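Local atomic coordinates of Exo-poly-alpha-D-galacturonosidase (Thermotoga maritima, PDB entry 3JUR), a protein that probably hydrolyses the galacturonic acid backbone of pectin as a hyperthermoactive exo-acting polygalacturonase of glycosyl hydrolase family 28. Residues L328-I341 with Y362-V376. Residues are numbered along the deposited sequence; the frame is centred on the assembly and turned at random.
Sequences LKTNSRRGGYMENI and YDNEEGEYLPVVRSV
Asn-331 reaches across to the backbone of Tyr-362: its ND2 donates to Tyr-362 O at 2.8 Å, and the N-H...O angle of 170° marks a straight bond, the acceptor close to the amide plane though ND2 is tilted from the carbonyl plane. With CG set between backbone N and carbonyl carbon (chi1 60°), the same amide turns OD1 back to accept from Arg-333 N, an Asx turn. An alanine here would probably leave Tyr-362 O without this donor and free the 331-333 turn to shift.

Tyr-362 N in turn donates to Thr-330 O, while Lys-329 CD passes obliquely by the Tyr-362 ring, 3.5 Å from CE1. Two waters, one weakly bound to NZ, bridge Lys-329 NZ and Tyr-362 OH, and NZ also forms a salt bridge with Asp-261. Further round the loop, Ser-332 OG accepts from Gly-367 N at 3.0 Å. The Arg-333 guanidinium and Glu-365 carboxylate stack with planes 14° apart; with NH2 and OE1 4.0 Å apart, this is charge proximity without a directed bond.

Strands 337-341 and 372-376 run parallel on neighbouring coils of the beta-helix, Met-338 N donating to Val-372 O and Arg-374 N to Met-338 O. Met-338, Val-373 and Val-376 share one face, Met-338 CE 3.7 Å from Val-373 CG2; Leu-328 of strand 327-329 meets Val-376 tip to tip from across the coil. On the other, Arg-374 NH1 meets the syn side of Glu-339 OE1 in a salt bridge whose modelled 2.5 Å is doubtfully short. Backbone bonds thus join strands and loops alike, supplemented by apolar packing and an ion pair between strands, by side-chain-to-backbone bonds between loops.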
# COMPACT_ATOMS: atom_id res chain seq x y z
N LEU D 328 -22.93 14.53 8.29
CA LEU D 328 -23.29 15.66 9.15
C LEU D 328 -23.62 16.89 8.28
O LEU D 328 -22.81 17.30 7.43
CB LEU D 328 -22.19 15.98 10.17
CG LEU D 328 -22.02 15.05 11.40
CD1 LEU D 328 -21.56 13.65 11.03
CD2 LEU D 328 -21.05 15.65 12.40
N LYS D 329 -24.82 17.45 8.48
CA LYS D 329 -25.31 18.58 7.69
C LYS D 329 -25.74 19.73 8.60
O LYS D 329 -26.47 19.52 9.56
CB LYS D 329 -26.57 18.21 6.89
CG LYS D 329 -26.60 16.85 6.26
CD LYS D 329 -27.87 16.66 5.44
CE LYS D 329 -29.02 16.12 6.29
NZ LYS D 329 -30.15 15.66 5.44
N THR D 330 -25.30 20.94 8.26
CA THR D 330 -25.71 22.15 8.96
C THR D 330 -25.35 23.37 8.10
O THR D 330 -24.75 23.22 7.03
CB THR D 330 -25.04 22.26 10.35
OG1 THR D 330 -25.56 23.40 11.06
CG2 THR D 330 -23.51 22.38 10.21
N ASN D 331 -25.73 24.56 8.56
CA ASN D 331 -25.31 25.82 7.94
C ASN D 331 -25.38 26.96 8.95
O ASN D 331 -25.76 26.75 10.10
CB ASN D 331 -26.15 26.13 6.69
CG ASN D 331 -27.64 26.25 6.99
OD1 ASN D 331 -28.04 26.77 8.03
ND2 ASN D 331 -28.47 25.80 6.05
N SER D 332 -25.01 28.17 8.53
CA SER D 332 -24.95 29.31 9.45
C SER D 332 -26.31 29.97 9.78
O SER D 332 -26.35 30.99 10.47
CB SER D 332 -23.91 30.35 8.99
OG SER D 332 -24.18 30.82 7.67
N ARG D 333 -27.41 29.40 9.30
CA ARG D 333 -28.74 29.78 9.80
C ARG D 333 -29.10 28.96 11.04
O ARG D 333 -29.99 29.36 11.79
CB ARG D 333 -29.85 29.58 8.75
CG ARG D 333 -29.46 29.80 7.31
CD ARG D 333 -30.06 31.05 6.72
NE ARG D 333 -31.43 30.83 6.25
CZ ARG D 333 -31.96 31.44 5.19
NH1 ARG D 333 -31.24 32.27 4.45
NH2 ARG D 333 -33.22 31.18 4.85
N ARG D 334 -28.41 27.84 11.26
CA ARG D 334 -28.81 26.84 12.25
C ARG D 334 -28.36 27.10 13.68
O ARG D 334 -29.08 26.77 14.62
CB ARG D 334 -28.34 25.43 11.85
CG ARG D 334 -28.95 24.85 10.59
CD ARG D 334 -30.40 24.41 10.78
NE ARG D 334 -30.84 23.71 9.58
CZ ARG D 334 -31.26 24.31 8.47
NH1 ARG D 334 -31.35 25.63 8.40
NH2 ARG D 334 -31.61 23.57 7.42
N GLY D 335 -27.16 27.64 13.85
CA GLY D 335 -26.53 27.68 15.17
C GLY D 335 -26.44 26.27 15.73
O GLY D 335 -26.30 25.31 14.96
N GLY D 336 -26.52 26.15 17.05
CA GLY D 336 -26.45 24.85 17.72
C GLY D 336 -25.09 24.19 17.57
O GLY D 336 -24.08 24.86 17.31
N TYR D 337 -25.08 22.87 17.75
CA TYR D 337 -23.84 22.09 17.69
C TYR D 337 -24.08 20.65 17.24
O TYR D 337 -25.20 20.13 17.34
CB TYR D 337 -23.11 22.11 19.04
CG TYR D 337 -23.94 21.60 20.20
CD1 TYR D 337 -24.00 20.23 20.49
CD2 TYR D 337 -24.66 22.48 21.01
CE1 TYR D 337 -24.76 19.75 21.55
CE2 TYR D 337 -25.44 22.00 22.08
CZ TYR D 337 -25.47 20.63 22.34
OH TYR D 337 -26.23 20.14 23.38
N MET D 338 -23.03 20.02 16.72
CA MET D 338 -22.94 18.58 16.56
C MET D 338 -21.58 18.20 17.11
O MET D 338 -20.56 18.72 16.66
CB MET D 338 -23.07 18.16 15.09
CG MET D 338 -24.40 18.56 14.45
SD MET D 338 -24.58 18.07 12.73
CE MET D 338 -23.51 19.26 11.93
N GLU D 339 -21.56 17.34 18.13
CA GLU D 339 -20.31 16.98 18.80
C GLU D 339 -20.39 15.66 19.55
O GLU D 339 -21.47 15.24 19.96
CB GLU D 339 -19.85 18.10 19.75
CG GLU D 339 -20.77 18.39 20.91
CD GLU D 339 -20.20 19.45 21.85
OE1 GLU D 339 -19.45 20.32 21.37
OE2 GLU D 339 -20.52 19.41 23.05
N ASN D 340 -19.23 15.03 19.73
CA ASN D 340 -19.15 13.71 20.35
C ASN D 340 -20.02 12.70 19.61
O ASN D 340 -20.94 12.11 20.18
CB ASN D 340 -19.50 13.77 21.84
CG ASN D 340 -18.28 13.90 22.73
OD1 ASN D 340 -17.15 13.99 22.25
ND2 ASN D 340 -18.50 13.87 24.04
N ILE D 341 -19.73 12.55 18.32
CA ILE D 341 -20.41 11.59 17.46
C ILE D 341 -19.41 10.46 17.20
O ILE D 341 -18.29 10.71 16.74
CB ILE D 341 -20.89 12.23 16.11
CG1 ILE D 341 -21.59 13.57 16.34
CG2 ILE D 341 -21.80 11.25 15.33
CD1 ILE D 341 -22.89 13.52 17.19
N TYR D 362 -25.02 23.51 4.01
CA TYR D 362 -26.27 22.87 3.64
C TYR D 362 -27.29 23.83 3.01
O TYR D 362 -27.56 24.90 3.57
CB TYR D 362 -26.89 22.19 4.86
CG TYR D 362 -28.10 21.37 4.52
CD1 TYR D 362 -27.97 20.13 3.90
CD2 TYR D 362 -29.38 21.84 4.81
CE1 TYR D 362 -29.08 19.38 3.58
CE2 TYR D 362 -30.50 21.09 4.49
CZ TYR D 362 -30.34 19.85 3.88
OH TYR D 362 -31.43 19.09 3.57
N ASP D 363 -27.84 23.43 1.86
CA ASP D 363 -28.78 24.24 1.05
C ASP D 363 -28.22 25.58 0.57
O ASP D 363 -28.97 26.43 0.07
CB ASP D 363 -30.13 24.47 1.77
CG ASP D 363 -31.07 23.27 1.70
OD1 ASP D 363 -30.74 22.26 1.05
OD2 ASP D 363 -32.16 23.34 2.30
N ASN D 364 -26.90 25.77 0.70
CA ASN D 364 -26.23 27.03 0.35
C ASN D 364 -26.87 28.26 0.99
O ASN D 364 -26.97 29.32 0.38
CB ASN D 364 -26.12 27.20 -1.18
CG ASN D 364 -25.23 26.16 -1.82
OD1 ASN D 364 -24.04 26.39 -2.05
ND2 ASN D 364 -25.80 24.98 -2.09
N GLU D 365 -27.28 28.10 2.25
CA GLU D 365 -27.96 29.15 2.99
C GLU D 365 -27.09 29.64 4.13
O GLU D 365 -26.41 28.84 4.78
CB GLU D 365 -29.29 28.64 3.53
CG GLU D 365 -30.34 28.46 2.47
CD GLU D 365 -31.66 27.95 3.02
OE1 GLU D 365 -32.68 28.10 2.32
OE2 GLU D 365 -31.67 27.40 4.14
N GLU D 366 -27.13 30.95 4.36
CA GLU D 366 -26.27 31.60 5.34
C GLU D 366 -27.04 32.49 6.31
O GLU D 366 -28.12 32.97 6.00
CB GLU D 366 -25.20 32.44 4.63
CG GLU D 366 -24.17 31.63 3.86
CD GLU D 366 -22.98 32.48 3.44
OE1 GLU D 366 -23.19 33.52 2.78
OE2 GLU D 366 -21.84 32.10 3.77
N GLY D 367 -26.45 32.70 7.49
CA GLY D 367 -27.04 33.55 8.51
C GLY D 367 -26.04 33.95 9.58
O GLY D 367 -24.82 33.94 9.34
N GLU D 368 -26.54 34.27 10.76
CA GLU D 368 -25.73 34.82 11.85
C GLU D 368 -25.46 33.83 12.97
O GLU D 368 -24.98 34.22 14.04
CB GLU D 368 -26.39 36.08 12.42
CG GLU D 368 -26.04 37.37 11.69
CD GLU D 368 -26.76 37.53 10.35
OE1 GLU D 368 -27.67 36.72 10.03
OE2 GLU D 368 -26.40 38.47 9.60
N TYR D 369 -25.76 32.55 12.74
CA TYR D 369 -25.65 31.53 13.79
C TYR D 369 -24.73 30.39 13.39
O TYR D 369 -25.17 29.36 12.88
CB TYR D 369 -27.05 31.03 14.19
CG TYR D 369 -28.00 32.15 14.55
CD1 TYR D 369 -28.07 32.66 15.84
CD2 TYR D 369 -28.83 32.72 13.57
CE1 TYR D 369 -28.95 33.72 16.16
CE2 TYR D 369 -29.71 33.76 13.88
CZ TYR D 369 -29.76 34.25 15.17
OH TYR D 369 -30.63 35.28 15.46
N LEU D 370 -23.43 30.59 13.62
CA LEU D 370 -22.39 29.64 13.23
C LEU D 370 -22.48 28.36 14.07
O LEU D 370 -22.44 28.43 15.30
CB LEU D 370 -21.00 30.28 13.32
CG LEU D 370 -20.68 31.47 12.40
CD1 LEU D 370 -19.49 32.28 12.92
CD2 LEU D 370 -20.45 31.04 10.95
N PRO D 371 -22.62 27.20 13.41
CA PRO D 371 -22.74 25.93 14.15
C PRO D 371 -21.40 25.42 14.67
O PRO D 371 -20.37 25.56 14.00
CB PRO D 371 -23.31 24.97 13.11
CG PRO D 371 -22.90 25.53 11.80
CD PRO D 371 -22.75 27.01 11.95
N VAL D 372 -21.41 24.84 15.86
CA VAL D 372 -20.22 24.22 16.42
C VAL D 372 -20.19 22.78 15.92
O VAL D 372 -21.10 22.01 16.23
CB VAL D 372 -20.20 24.27 17.97
CG1 VAL D 372 -18.96 23.57 18.52
CG2 VAL D 372 -20.27 25.72 18.48
N VAL D 373 -19.19 22.42 15.12
CA VAL D 373 -19.05 21.05 14.61
C VAL D 373 -17.66 20.54 14.96
O VAL D 373 -16.65 20.98 14.38
CB VAL D 373 -19.31 20.95 13.07
CG1 VAL D 373 -19.25 19.50 12.60
CG2 VAL D 373 -20.68 21.56 12.70
N ARG D 374 -17.61 19.65 15.95
CA ARG D 374 -16.35 19.12 16.47
C ARG D 374 -16.47 17.74 17.11
O ARG D 374 -17.58 17.26 17.39
CB ARG D 374 -15.69 20.11 17.45
CG ARG D 374 -16.67 20.99 18.20
CD ARG D 374 -16.90 20.61 19.64
NE ARG D 374 -15.98 21.32 20.54
CZ ARG D 374 -16.31 21.83 21.72
NH1 ARG D 374 -17.55 21.76 22.19
NH2 ARG D 374 -15.38 22.44 22.45
N SER D 375 -15.32 17.10 17.31
CA SER D 375 -15.22 15.81 18.02
C SER D 375 -16.07 14.70 17.40
O SER D 375 -17.01 14.19 18.02
CB SER D 375 -15.55 16.01 19.51
OG SER D 375 -14.68 16.97 20.05
N VAL D 376 -15.72 14.36 16.16
CA VAL D 376 -16.35 13.26 15.45
C VAL D 376 -15.29 12.19 15.29
O VAL D 376 -14.16 12.46 14.84
CB VAL D 376 -16.92 13.70 14.07
CG1 VAL D 376 -17.64 12.54 13.37
CG2 VAL D 376 -17.87 14.90 14.22
O HOH W 1 -32.17 18.18 6.63
O HOH W 2 -30.66 16.69 2.46
O HOH W 3 -21.92 30.64 6.19